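Local coordinates for phosphatase (Thermotoga maritima, PDB 1NF2), which probably works as a magnesium-dependent phosphatase of the haloacid dehalogenase superfamily, with a distinctive substrate-binding domain set beside its catalytic core, at residues R43-T48 and I106-Y111; R156-K161 and V174-P179; E22-N27 and S252-V257; I209-D214 and E223-R228. All coordinates share one frame; numbering follows the deposited sequence.

Interaction 1 of 4, residues R43-T48 and I106-Y111; sequences RMLVST and IDDVLY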
loop_
_atom_site.group_PDB
_atom_site.type_symbol
_atom_site.label_atom_id
_atom_site.label_comp_id
_atom_site.label_asym_id
_atom_site.label_seq_id
_atom_site.Cartn_x
_atom_site.Cartn_y
_atom_site.Cartn_z
ATOM N N ARG A 43 1.647 -0.250 -2.593
ATOM C CA ARG A 43 1.781 -0.211 -4.050
ATOM C C ARG A 43 0.425 -0.074 -4.749
ATOM O O ARG A 43 -0.622 -0.196 -4.114
ATOM C CB ARG A 43 2.500 -1.480 -4.543
ATOM C CG ARG A 43 3.766 -1.813 -3.749
ATOM C CD ARG A 43 4.481 -3.062 -4.266
ATOM N NE ARG A 43 5.418 -2.745 -5.335
ATOM C CZ ARG A 43 6.726 -2.565 -5.165
ATOM N NH1 ARG A 43 7.268 -2.676 -3.962
ATOM N NH2 ARG A 43 7.490 -2.260 -6.202
ATOM N N MET A 44 0.461 0.195 -6.054
ATOM C CA MET A 44 -0.748 0.347 -6.862
ATOM C C MET A 44 -1.575 -0.946 -6.803
ATOM O O MET A 44 -1.055 -2.000 -6.445
ATOM C CB MET A 44 -0.376 0.652 -8.327
ATOM C CG MET A 44 0.423 1.942 -8.562
ATOM S SD MET A 44 0.944 2.196 -10.301
ATOM C CE MET A 44 -0.568 2.313 -11.017
ATOM N N LEU A 45 -2.855 -0.870 -7.158
ATOM C CA LEU A 45 -3.713 -2.054 -7.129
ATOM C C LEU A 45 -3.239 -3.074 -8.163
ATOM O O LEU A 45 -3.141 -4.267 -7.873
ATOM C CB LEU A 45 -5.164 -1.673 -7.428
ATOM C CG LEU A 45 -6.335 -2.559 -6.968
ATOM C CD1 LEU A 45 -7.322 -2.688 -8.116
ATOM C CD2 LEU A 45 -5.873 -3.927 -6.511
ATOM N N VAL A 46 -2.959 -2.602 -9.373
ATOM C CA VAL A 46 -2.499 -3.481 -10.439
ATOM C C VAL A 46 -1.200 -4.185 -10.081
ATOM O O VAL A 46 -1.043 -5.375 -10.355
ATOM C CB VAL A 46 -2.290 -2.719 -11.770
ATOM C CG1 VAL A 46 -3.621 -2.469 -12.426
ATOM C CG2 VAL A 46 -1.560 -1.408 -11.519
ATOM N N SER A 47 -0.272 -3.454 -9.473
ATOM C CA SER A 47 1.005 -4.039 -9.086
ATOM C C SER A 47 0.785 -5.154 -8.070
ATOM O O SER A 47 1.442 -6.199 -8.121
ATOM C CB SER A 47 1.921 -2.976 -8.474
ATOM O OG SER A 47 2.149 -1.910 -9.382
ATOM N N THR A 48 -0.149 -4.926 -7.154
ATOM C CA THR A 48 -0.445 -5.894 -6.114
ATOM C C THR A 48 -1.155 -7.122 -6.678
ATOM O O THR A 48 -0.793 -8.251 -6.358
ATOM C CB THR A 48 -1.299 -5.242 -4.996
ATOM O OG1 THR A 48 -0.646 -4.046 -4.540
ATOM C CG2 THR A 48 -1.479 -6.203 -3.815
ATOM N N ILE A 106 -4.272 8.118 -11.333
ATOM C CA ILE A 106 -5.682 8.205 -11.685
ATOM C C ILE A 106 -6.262 6.889 -12.184
ATOM O O ILE A 106 -5.862 6.379 -13.229
ATOM C CB ILE A 106 -5.887 9.271 -12.779
ATOM C CG1 ILE A 106 -5.410 10.628 -12.254
ATOM C CG2 ILE A 106 -7.342 9.306 -13.217
ATOM C CD1 ILE A 106 -5.298 11.676 -13.327
ATOM N N ASP A 107 -7.224 6.355 -11.439
ATOM C CA ASP A 107 -7.860 5.100 -11.808
ATOM C C ASP A 107 -6.844 3.995 -12.041
ATOM O O ASP A 107 -6.944 3.231 -13.000
ATOM C CB ASP A 107 -8.720 5.289 -13.055
ATOM C CG ASP A 107 -10.193 5.329 -12.730
ATOM O OD1 ASP A 107 -10.741 4.263 -12.376
ATOM O OD2 ASP A 107 -10.798 6.422 -12.812
ATOM N N ASP A 108 -5.849 3.944 -11.163
ATOM C CA ASP A 108 -4.810 2.924 -11.214
ATOM C C ASP A 108 -3.827 3.029 -12.375
ATOM O O ASP A 108 -3.334 2.017 -12.872
ATOM C CB ASP A 108 -5.459 1.537 -11.194
ATOM C CG ASP A 108 -4.692 0.552 -10.342
ATOM O OD1 ASP A 108 -4.055 0.991 -9.360
ATOM O OD2 ASP A 108 -4.740 -0.657 -10.643
ATOM N N VAL A 109 -3.544 4.258 -12.801
ATOM C CA VAL A 109 -2.585 4.508 -13.878
ATOM C C VAL A 109 -1.733 5.714 -13.480
ATOM O O VAL A 109 -2.262 6.736 -13.045
ATOM C CB VAL A 109 -3.289 4.810 -15.227
ATOM C CG1 VAL A 109 -2.247 5.073 -16.316
ATOM C CG2 VAL A 109 -4.174 3.639 -15.629
ATOM N N LEU A 110 -0.417 5.588 -13.606
ATOM C CA LEU A 110 0.476 6.682 -13.247
ATOM C C LEU A 110 0.665 7.576 -14.463
ATOM O O LEU A 110 1.037 7.098 -15.538
ATOM C CB LEU A 110 1.846 6.153 -12.804
ATOM C CG LEU A 110 2.635 6.949 -11.756
ATOM C CD1 LEU A 110 4.082 6.486 -11.772
ATOM C CD2 LEU A 110 2.563 8.434 -12.030
ATOM N N TYR A 111 0.394 8.868 -14.289
ATOM C CA TYR A 111 0.548 9.847 -15.362
ATOM C C TYR A 111 1.590 10.878 -14.946
ATOM O O TYR A 111 1.755 11.162 -13.761
ATOM C CB TYR A 111 -0.770 10.583 -15.624
ATOM C CG TYR A 111 -1.872 9.751 -16.233
ATOM C CD1 TYR A 111 -2.037 9.675 -17.612
ATOM C CD2 TYR A 111 -2.773 9.059 -15.423
ATOM C CE1 TYR A 111 -3.078 8.937 -18.172
ATOM C CE2 TYR A 111 -3.813 8.317 -15.969
ATOM C CZ TYR A 111 -3.961 8.260 -17.340
ATOM O OH TYR A 111 -4.998 7.529 -17.877
#

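Interaction 2 of 4, residues R156-K161 and V174-P179; sequences RLDELK and VFKSFP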
loop_
_atom_site.group_PDB
_atom_site.type_symbol
_atom_site.label_atom_id
_atom_site.label_comp_id
_atom_site.label_asym_id
_atom_site.label_seq_id
_atom_site.Cartn_x
_atom_site.Cartn_y
_atom_site.Cartn_z
ATOM N N ARG A 156 15.018 21.363 -2.747
ATOM C CA ARG A 156 13.790 22.041 -3.126
ATOM C C ARG A 156 12.540 21.286 -2.677
ATOM O O ARG A 156 11.504 21.896 -2.407
ATOM C CB ARG A 156 13.757 22.256 -4.643
ATOM C CG ARG A 156 12.915 23.453 -5.075
ATOM C CD ARG A 156 13.249 23.878 -6.500
ATOM N NE ARG A 156 12.348 23.294 -7.487
ATOM C CZ ARG A 156 11.106 23.715 -7.705
ATOM N NH1 ARG A 156 10.615 24.728 -7.001
ATOM N NH2 ARG A 156 10.356 23.128 -8.626
ATOM N N LEU A 157 12.642 19.962 -2.587
ATOM C CA LEU A 157 11.504 19.153 -2.169
ATOM C C LEU A 157 11.186 19.402 -0.696
ATOM O O LEU A 157 10.025 19.362 -0.292
ATOM C CB LEU A 157 11.787 17.665 -2.400
ATOM C CG LEU A 157 10.556 16.778 -2.602
ATOM C CD1 LEU A 157 9.833 17.208 -3.875
ATOM C CD2 LEU A 157 10.973 15.319 -2.703
ATOM N N ASP A 158 12.218 19.656 0.104
ATOM C CA ASP A 158 12.018 19.933 1.525
ATOM C C ASP A 158 11.279 21.258 1.676
ATOM O O ASP A 158 10.544 21.468 2.642
ATOM C CB ASP A 158 13.359 20.020 2.259
ATOM C CG ASP A 158 13.880 18.665 2.695
ATOM O OD1 ASP A 158 14.984 18.616 3.278
ATOM O OD2 ASP A 158 13.189 17.651 2.460
ATOM N N GLU A 159 11.491 22.153 0.716
ATOM C CA GLU A 159 10.844 23.456 0.735
ATOM C C GLU A 159 9.405 23.310 0.250
ATOM O O GLU A 159 8.479 23.847 0.855
ATOM C CB GLU A 159 11.614 24.438 -0.154
ATOM C CG GLU A 159 13.059 24.648 0.288
ATOM C CD GLU A 159 13.847 25.557 -0.640
ATOM O OE1 GLU A 159 15.047 25.776 -0.374
ATOM O OE2 GLU A 159 13.276 26.053 -1.633
ATOM N N LEU A 160 9.220 22.573 -0.841
ATOM C CA LEU A 160 7.887 22.359 -1.376
ATOM C C LEU A 160 7.013 21.691 -0.323
ATOM O O LEU A 160 5.852 22.054 -0.144
ATOM C CB LEU A 160 7.957 21.501 -2.633
ATOM C CG LEU A 160 8.645 22.183 -3.813
ATOM C CD1 LEU A 160 8.662 21.249 -5.009
ATOM C CD2 LEU A 160 7.906 23.473 -4.154
ATOM N N LYS A 161 7.585 20.722 0.380
ATOM C CA LYS A 161 6.877 20.007 1.435
ATOM C C LYS A 161 6.332 21.026 2.434
ATOM O O LYS A 161 5.153 21.013 2.785
ATOM C CB LYS A 161 7.844 19.056 2.138
ATOM C CG LYS A 161 7.196 17.985 2.988
ATOM C CD LYS A 161 6.781 18.483 4.351
ATOM C CE LYS A 161 6.191 17.339 5.166
ATOM N NZ LYS A 161 5.923 17.722 6.579
ATOM N N VAL A 174 0.367 15.307 3.457
ATOM C CA VAL A 174 1.556 15.572 2.654
ATOM C C VAL A 174 2.813 15.090 3.379
ATOM O O VAL A 174 3.072 15.488 4.509
ATOM C CB VAL A 174 1.691 17.082 2.348
ATOM C CG1 VAL A 174 0.467 17.573 1.593
ATOM C CG2 VAL A 174 1.837 17.857 3.630
ATOM N N PHE A 175 3.591 14.227 2.730
ATOM C CA PHE A 175 4.806 13.714 3.360
ATOM C C PHE A 175 5.845 13.219 2.363
ATOM O O PHE A 175 5.526 12.879 1.222
ATOM C CB PHE A 175 4.471 12.575 4.341
ATOM C CG PHE A 175 3.989 11.312 3.671
ATOM C CD1 PHE A 175 2.705 11.234 3.138
ATOM C CD2 PHE A 175 4.834 10.214 3.541
ATOM C CE1 PHE A 175 2.265 10.076 2.479
ATOM C CE2 PHE A 175 4.408 9.052 2.884
ATOM C CZ PHE A 175 3.118 8.985 2.352
ATOM N N LYS A 176 7.095 13.196 2.808
ATOM C CA LYS A 176 8.197 12.727 1.985
ATOM C C LYS A 176 8.227 11.211 2.127
ATOM O O LYS A 176 8.198 10.691 3.245
ATOM C CB LYS A 176 9.520 13.310 2.488
ATOM C CG LYS A 176 9.637 14.822 2.377
ATOM C CD LYS A 176 10.002 15.257 0.970
ATOM C CE LYS A 176 11.372 14.723 0.562
ATOM N NZ LYS A 176 12.448 15.122 1.512
ATOM N N SER A 177 8.260 10.499 1.006
ATOM C CA SER A 177 8.313 9.043 1.060
ATOM C C SER A 177 9.790 8.681 1.055
ATOM O O SER A 177 10.206 7.675 1.633
ATOM C CB SER A 177 7.611 8.424 -0.150
ATOM O OG SER A 177 8.254 8.783 -1.358
ATOM N N PHE A 178 10.571 9.536 0.399
ATOM C CA PHE A 178 12.015 9.391 0.290
ATOM C C PHE A 178 12.608 10.758 -0.035
ATOM O O PHE A 178 11.886 11.680 -0.411
ATOM C CB PHE A 178 12.372 8.368 -0.795
ATOM C CG PHE A 178 12.097 6.944 -0.394
ATOM C CD1 PHE A 178 12.655 6.418 0.770
ATOM C CD2 PHE A 178 11.266 6.134 -1.162
ATOM C CE1 PHE A 178 12.386 5.108 1.167
ATOM C CE2 PHE A 178 10.991 4.822 -0.774
ATOM C CZ PHE A 178 11.554 4.310 0.394
ATOM N N PRO A 179 13.931 10.910 0.114
ATOM C CA PRO A 179 14.626 12.171 -0.158
ATOM C C PRO A 179 14.174 12.936 -1.400
ATOM O O PRO A 179 14.150 14.164 -1.403
ATOM C CB PRO A 179 16.084 11.739 -0.246
ATOM C CG PRO A 179 16.152 10.673 0.795
ATOM C CD PRO A 179 14.888 9.871 0.533
#

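Interaction 3 of 4, residues E22-N27 and S252-V257; sequences EKDRRN and SGVSYV. With SO4 (sulfate ion), chain E.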
loop_
_atom_site.group_PDB
_atom_site.type_symbol
_atom_site.label_atom_id
_atom_site.label_comp_id
_atom_site.label_asym_id
_atom_site.label_seq_id
_atom_site.Cartn_x
_atom_site.Cartn_y
_atom_site.Cartn_z
ATOM N N GLU A 22 9.515 -20.038 -2.343
ATOM C CA GLU A 22 8.624 -21.162 -2.622
ATOM C C GLU A 22 7.986 -21.651 -1.328
ATOM O O GLU A 22 6.816 -22.039 -1.306
ATOM C CB GLU A 22 9.398 -22.319 -3.272
ATOM C CG GLU A 22 9.590 -22.192 -4.763
ATOM C CD GLU A 22 8.285 -22.283 -5.526
ATOM O OE1 GLU A 22 7.486 -23.196 -5.227
ATOM O OE2 GLU A 22 8.060 -21.454 -6.434
ATOM N N LYS A 23 8.754 -21.640 -0.246
ATOM C CA LYS A 23 8.212 -22.094 1.025
ATOM C C LYS A 23 6.975 -21.257 1.397
ATOM O O LYS A 23 5.906 -21.812 1.694
ATOM C CB LYS A 23 9.275 -22.009 2.124
ATOM C CG LYS A 23 8.804 -22.535 3.476
ATOM C CD LYS A 23 9.832 -22.311 4.582
ATOM C CE LYS A 23 10.933 -23.352 4.573
ATOM N NZ LYS A 23 11.627 -23.431 3.262
ATOM N N ASP A 24 7.109 -19.930 1.359
ATOM C CA ASP A 24 5.985 -19.051 1.698
ATOM C C ASP A 24 4.846 -19.233 0.708
ATOM O O ASP A 24 3.674 -19.244 1.091
ATOM C CB ASP A 24 6.400 -17.570 1.708
ATOM C CG ASP A 24 7.309 -17.216 2.875
ATOM O OD1 ASP A 24 7.345 -17.963 3.881
ATOM O OD2 ASP A 24 7.987 -16.169 2.784
ATOM N N ARG A 25 5.186 -19.373 -0.569
ATOM C CA ARG A 25 4.161 -19.567 -1.585
ATOM C C ARG A 25 3.347 -20.817 -1.279
ATOM O O ARG A 25 2.120 -20.764 -1.227
ATOM C CB ARG A 25 4.781 -19.704 -2.976
ATOM C CG ARG A 25 3.746 -19.823 -4.086
ATOM C CD ARG A 25 4.377 -20.199 -5.421
ATOM N NE ARG A 25 4.925 -21.553 -5.411
ATOM C CZ ARG A 25 4.197 -22.667 -5.477
ATOM N NH1 ARG A 25 2.873 -22.603 -5.566
ATOM N NH2 ARG A 25 4.795 -23.848 -5.447
ATOM N N ARG A 26 4.023 -21.946 -1.074
ATOM C CA ARG A 26 3.302 -23.186 -0.792
ATOM C C ARG A 26 2.420 -23.125 0.457
ATOM O O ARG A 26 1.319 -23.673 0.467
ATOM C CB ARG A 26 4.269 -24.370 -0.701
ATOM C CG ARG A 26 4.590 -24.975 -2.057
ATOM C CD ARG A 26 5.332 -26.291 -1.911
ATOM N NE ARG A 26 6.773 -26.142 -2.073
ATOM C CZ ARG A 26 7.417 -26.266 -3.231
ATOM N NH1 ARG A 26 6.749 -26.546 -4.344
ATOM N NH2 ARG A 26 8.732 -26.110 -3.273
ATOM N N ASN A 27 2.888 -22.455 1.503
ATOM C CA ASN A 27 2.086 -22.353 2.716
ATOM C C ASN A 27 0.840 -21.514 2.492
ATOM O O ASN A 27 -0.226 -21.820 3.031
ATOM C CB ASN A 27 2.910 -21.779 3.864
ATOM C CG ASN A 27 3.789 -22.822 4.518
ATOM O OD1 ASN A 27 3.305 -23.883 4.912
ATOM N ND2 ASN A 27 5.081 -22.529 4.642
ATOM N N SER A 252 12.229 -16.961 5.225
ATOM C CA SER A 252 10.826 -17.205 4.972
ATOM C C SER A 252 10.233 -17.010 6.349
ATOM O O SER A 252 9.649 -17.925 6.933
ATOM C CB SER A 252 10.605 -18.627 4.453
ATOM O OG SER A 252 11.147 -18.765 3.150
ATOM N N GLY A 253 10.445 -15.796 6.866
ATOM C CA GLY A 253 9.961 -15.435 8.182
ATOM C C GLY A 253 8.490 -15.732 8.339
ATOM O O GLY A 253 8.051 -16.155 9.411
ATOM N N VAL A 254 7.729 -15.513 7.272
ATOM C CA VAL A 254 6.294 -15.765 7.290
ATOM C C VAL A 254 5.993 -17.240 7.556
ATOM O O VAL A 254 5.220 -17.566 8.462
ATOM C CB VAL A 254 5.642 -15.359 5.954
ATOM C CG1 VAL A 254 4.162 -15.718 5.965
ATOM C CG2 VAL A 254 5.823 -13.865 5.726
ATOM N N SER A 255 6.602 -18.124 6.766
ATOM C CA SER A 255 6.403 -19.566 6.922
ATOM C C SER A 255 6.779 -20.041 8.316
ATOM O O SER A 255 6.070 -20.837 8.921
ATOM C CB SER A 255 7.252 -20.350 5.910
ATOM O OG SER A 255 6.729 -20.267 4.597
ATOM N N TYR A 256 7.902 -19.546 8.817
ATOM C CA TYR A 256 8.400 -19.949 10.122
ATOM C C TYR A 256 7.354 -19.879 11.236
ATOM O O TYR A 256 7.314 -20.749 12.106
ATOM C CB TYR A 256 9.625 -19.109 10.480
ATOM C CG TYR A 256 10.433 -19.655 11.635
ATOM C CD1 TYR A 256 10.150 -19.287 12.948
ATOM C CD2 TYR A 256 11.486 -20.543 11.412
ATOM C CE1 TYR A 256 10.897 -19.786 14.015
ATOM C CE2 TYR A 256 12.241 -21.052 12.472
ATOM C CZ TYR A 256 11.941 -20.668 13.770
ATOM O OH TYR A 256 12.674 -21.170 14.822
ATOM N N VAL A 257 6.508 -18.856 11.211
ATOM C CA VAL A 257 5.465 -18.711 12.224
ATOM C C VAL A 257 4.140 -19.260 11.707
ATOM O O VAL A 257 3.368 -19.872 12.449
ATOM C CB VAL A 257 5.266 -17.217 12.627
ATOM C CG1 VAL A 257 3.934 -17.038 13.362
ATOM C CG2 VAL A 257 6.403 -16.770 13.519
HETATM S S SO4 E . 3.909 -27.598 -6.008
HETATM O O1 SO4 E . 2.600 -27.874 -6.634
HETATM O O2 SO4 E . 4.491 -26.390 -6.619
HETATM O O3 SO4 E . 3.730 -27.383 -4.558
HETATM O O4 SO4 E . 4.818 -28.740 -6.225
HETATM O O HOH W 1 8.652 -14.092 4.648
#

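Interaction 4 of 4, residues I209-D214 and E223-R228; sequences IVVFGD and EEAGLR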
loop_
_atom_site.group_PDB
_atom_site.type_symbol
_atom_site.label_atom_id
_atom_site.label_comp_id
_atom_site.label_asym_id
_atom_site.label_seq_id
_atom_site.Cartn_x
_atom_site.Cartn_y
_atom_site.Cartn_z
ATOM N N ILE A 209 -8.120 -13.355 13.161
ATOM C CA ILE A 209 -7.248 -12.676 12.205
ATOM C C ILE A 209 -5.797 -12.544 12.644
ATOM O O ILE A 209 -5.522 -12.170 13.778
ATOM C CB ILE A 209 -7.757 -11.248 11.915
ATOM C CG1 ILE A 209 -9.216 -11.295 11.451
ATOM C CG2 ILE A 209 -6.894 -10.594 10.848
ATOM C CD1 ILE A 209 -9.805 -9.933 11.145
ATOM N N VAL A 210 -4.879 -12.849 11.729
ATOM C CA VAL A 210 -3.449 -12.711 11.989
ATOM C C VAL A 210 -2.896 -11.731 10.947
ATOM O O VAL A 210 -3.294 -11.783 9.787
ATOM C CB VAL A 210 -2.685 -14.046 11.800
ATOM C CG1 VAL A 210 -1.247 -13.898 12.290
ATOM C CG2 VAL A 210 -3.379 -15.146 12.537
ATOM N N VAL A 211 -1.992 -10.845 11.361
ATOM C CA VAL A 211 -1.382 -9.895 10.429
ATOM C C VAL A 211 0.138 -9.962 10.545
ATOM O O VAL A 211 0.684 -10.048 11.646
ATOM C CB VAL A 211 -1.827 -8.419 10.698
ATOM C CG1 VAL A 211 -3.316 -8.274 10.472
ATOM C CG2 VAL A 211 -1.493 -8.021 12.110
ATOM N N PHE A 212 0.810 -9.963 9.398
ATOM C CA PHE A 212 2.269 -9.972 9.347
ATOM C C PHE A 212 2.666 -8.611 8.783
ATOM O O PHE A 212 2.133 -8.190 7.758
ATOM C CB PHE A 212 2.788 -11.069 8.396
ATOM C CG PHE A 212 2.604 -12.477 8.906
ATOM C CD1 PHE A 212 3.681 -13.188 9.423
ATOM C CD2 PHE A 212 1.370 -13.099 8.838
ATOM C CE1 PHE A 212 3.529 -14.505 9.865
ATOM C CE2 PHE A 212 1.206 -14.416 9.280
ATOM C CZ PHE A 212 2.293 -15.116 9.793
ATOM N N GLY A 213 3.593 -7.937 9.453
ATOM C CA GLY A 213 4.032 -6.639 8.983
ATOM C C GLY A 213 5.448 -6.299 9.411
ATOM O O GLY A 213 6.103 -7.068 10.120
ATOM N N ASP A 214 5.918 -5.140 8.968
ATOM C CA ASP A 214 7.252 -4.668 9.290
ATOM C C ASP A 214 7.260 -3.142 9.404
ATOM O O ASP A 214 8.224 -2.555 9.908
ATOM C CB ASP A 214 8.219 -5.071 8.180
ATOM C CG ASP A 214 8.052 -4.213 6.929
ATOM O OD1 ASP A 214 9.055 -4.008 6.209
ATOM O OD2 ASP A 214 6.920 -3.740 6.662
ATOM N N GLU A 223 -4.005 -3.196 15.298
ATOM C CA GLU A 223 -5.137 -2.883 16.161
ATOM C C GLU A 223 -6.388 -3.644 15.750
ATOM O O GLU A 223 -7.321 -3.792 16.537
ATOM C CB GLU A 223 -5.419 -1.379 16.128
ATOM C CG GLU A 223 -4.167 -0.509 16.037
ATOM C CD GLU A 223 -3.168 -0.770 17.153
ATOM O OE1 GLU A 223 -2.074 -0.166 17.119
ATOM O OE2 GLU A 223 -3.470 -1.572 18.065
ATOM N N GLU A 224 -6.402 -4.128 14.516
ATOM C CA GLU A 224 -7.542 -4.868 13.990
ATOM C C GLU A 224 -7.342 -6.389 13.933
ATOM O O GLU A 224 -8.137 -7.095 13.309
ATOM C CB GLU A 224 -7.861 -4.366 12.584
ATOM C CG GLU A 224 -8.090 -2.865 12.495
ATOM C CD GLU A 224 -9.188 -2.392 13.429
ATOM O OE1 GLU A 224 -10.268 -3.015 13.434
ATOM O OE2 GLU A 224 -8.974 -1.399 14.153
ATOM N N ALA A 225 -6.298 -6.905 14.575
ATOM C CA ALA A 225 -6.045 -8.347 14.523
ATOM C C ALA A 225 -5.926 -9.027 15.882
ATOM O O ALA A 225 -5.576 -8.393 16.881
ATOM C CB ALA A 225 -4.781 -8.614 13.707
ATOM N N GLY A 226 -6.215 -10.325 15.906
ATOM C CA GLY A 226 -6.115 -11.090 17.139
ATOM C C GLY A 226 -4.689 -11.550 17.416
ATOM O O GLY A 226 -4.318 -11.738 18.566
ATOM N N LEU A 227 -3.890 -11.742 16.367
ATOM C CA LEU A 227 -2.493 -12.170 16.533
ATOM C C LEU A 227 -1.586 -11.248 15.718
ATOM O O LEU A 227 -1.862 -10.990 14.549
ATOM C CB LEU A 227 -2.314 -13.622 16.069
ATOM C CG LEU A 227 -0.899 -14.203 16.225
ATOM C CD1 LEU A 227 -0.495 -14.168 17.685
ATOM C CD2 LEU A 227 -0.858 -15.634 15.694
ATOM N N ARG A 228 -0.508 -10.759 16.331
ATOM C CA ARG A 228 0.401 -9.834 15.642
ATOM C C ARG A 228 1.845 -10.332 15.471
ATOM O O ARG A 228 2.557 -10.567 16.446
ATOM C CB ARG A 228 0.397 -8.488 16.375
ATOM C CG ARG A 228 -1.006 -7.895 16.511
ATOM C CD ARG A 228 -1.001 -6.592 17.283
ATOM N NE ARG A 228 -0.722 -6.786 18.699
ATOM C CZ ARG A 228 -1.601 -7.260 19.573
ATOM N NH1 ARG A 228 -2.824 -7.585 19.172
ATOM N NH2 ARG A 228 -1.253 -7.413 20.848
#

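Interaction 1 of 4, residues R43-T48 and I106-Y111
Asp108 reaches across to the first turn of the helix that begins after Met44, and its carboxylate faces the backbone N-H groups there. Leu45 N donates to Asp108 OD1 at 3.1 Å, on the syn side of the carboxylate, and OD1 is also bonded by the hydroxyl of Tyr65. The second bond, from Val46 N to OD2, is weak, and the place of OD2 is less sure. An acid suits this position because the N-H groups of a helix's first turn, together with its partial positive charge, would probably stabilise its charge. The tight part lies on the Met44 side. The thioether of Met44 bends at chi3 (63°), laying CE on the turn backbone, 3.3 Å from Asp108 O, while Leu45 CB packs 3.5 Å from Asp108 OD1. Toward solvent the contact thins: Val46 is exposed, and Val109 turns its side chain away. Were Asp108 replaced by an alanine, Leu45 N and the Tyr65 hydroxyl would probably lose this acceptor, and the link between turn and helix would weaken. Asp107 and Asp108 have left-handed backbone angles, as in a type I' hairpin turn, between strands 102-105 and 110-112. Helix 136-143 covers Ile106 and Tyr111 of that hairpin; across the contact, Leu45 and Thr48 of helix 45-55 pack on strand 62-64, and Met44 touches Tyr105 of strand 102-105.

Interaction 2 of 4, residues R156-K161 and V174-P179
Helix 156-161 and strand 174-176 run nearly antiparallel, at 161° with their axes 9.2 Å apart, which brings Lys161 opposite Phe175 and Leu157 near Pro179. They are successive pieces of a split beta-alpha-beta unit: helix 154-168 leads from strand 147-151 to the parallel strand 172-178, with strand 181-186 lying between the two. Leu157 is the apolar member that suits the helix face turned to the sheet. Its CD2 touches both the chain of Lys176, only 3.3 Å from CE, and the backbone after the bulge, 3.6 Å from Pro179 O, so the packing here is tight; Leu150 and Leu182 also touch this leucine. One turn further along the helix, the methylenes of Lys161 pass obliquely over the strand, CG meeting Lys176 CG at 4.0 Å and CE lying 3.7 Å from Val174 O. Long lysine chains fit this partly exposed margin because their carbons can cover the sheet while the charged end reaches the margin. Beyond Lys176 the strand is broken by a classic beta bulge, where Ser177 and Phe178 both face Tyr181. Lys176 itself is curled, bent at chi2 (-80°) and again at the two torsions beyond, and this brings its amine back along Leu157 to the exposed Asp158. There NZ closes a salt bridge, meeting OD2 at 2.8 Å almost in line with the C-O bond.

Interaction 3 of 4, residues E22-N27 and S252-V257
Asp24 and Ser255 meet where the two helices come closest, and one carboxylate oxygen does most of the work. Asp24 OD1 takes a very short bond of 2.5 Å from Ser255 OG and another of 3.0 Å from Ser255 N, the latter on the syn side but 34° out of the carboxylate plane. CG of Asp24 stands anti to the carbonyl carbon (chi1 -70°), and the carboxylate extends out from its helix to the first turn of the other. Its second oxygen, OD2, accepts from a water that in turn accepts from Val254 N. Ser255 OG both gives and receives: Asn27 ND2 donates to it at 2.8 Å, nearly in its own amide plane, and also bonds Glu259. A serine suits this spot, being small enough for the close approach and able to act both ways. Lys23 lays its aliphatic chain past the same hydroxyl, CG to Ser255 OG 3.3 Å. A leucine in place of Asp24 would probably strip the Ser255 hydroxyl and N-H of their acceptor and remove the water's link to Val254 N. On the outer side of helix 22-31, Arg25 and Arg26, linked to Glu22 by salt bridges, hold a sulfate probably from the crystallisation liquor. The helices, at 49° with axes 8.6 Å apart, pair through a carboxylate that takes a first-turn N-H and hydroxyl, beside the sheet of a HAD-type alpha/beta core.

Interaction 4 of 4, residues I209-D214 and E223-R228
Ile209 O is gripped by two successive backbone N-H groups: Gly226 N donates at 2.9 Å from 22° out of the carbonyl plane, and Leu227 N at 3.1 Å lies in that plane. The double hold marks where the chain enters the strand at residue 227. Val211 N then donates to Leu227 O at 3.2 Å, completing the parallel pairing of Val210 with Leu227 and Val211 with Arg228. On one face Val210 and Leu227 run alongside each other in one direction, with CG1 and CD2 3.8 Å apart. On the other, Val211 CG1 rests 3.6 Å from Ala225 CB; Val211 CG1 stands anti to the carbonyl carbon (chi1 -64°), and both its methyls meet the alanine. Branched valines suit a buried central strand, while the short alanine lets its chain pass close beside them. Ile209 CG2 packs on the same methyl, at 4.1 Å. Just past the strand's end comes Asp214, a ligand of the magnesium ion. These strands belong to the beta-alpha-beta unit whose helix 216-222 lends Phe222 against Val211 and Arg228. Strand 4-8 pairs with the other edge of strand 209-213, and helix 191-202 covers Val211 through Leu195.

How the interactions relate
Interactions 3 and 4 belong to the catalytic core and touch directly: Val254 O lies 3.8 Å from Phe212 CE1, so the helix pair packs against the strand that carries Asp214. Interaction 4 is the most apolar and sheet-like of the set, built on backbone bonds and branched side chains. In interaction 3 a buried carboxylate meets a serine at a helix start; interaction 1 uses an aspartate likewise, but to join the core to the other domain's hairpin. Interaction 2 lies wholly in that second domain, about 36 Å between centres from interaction 3, and is a partly exposed packing of leucine and lysine chains closed by a salt bridge. Interactions 1 and 2 reach the same six-stranded sheet.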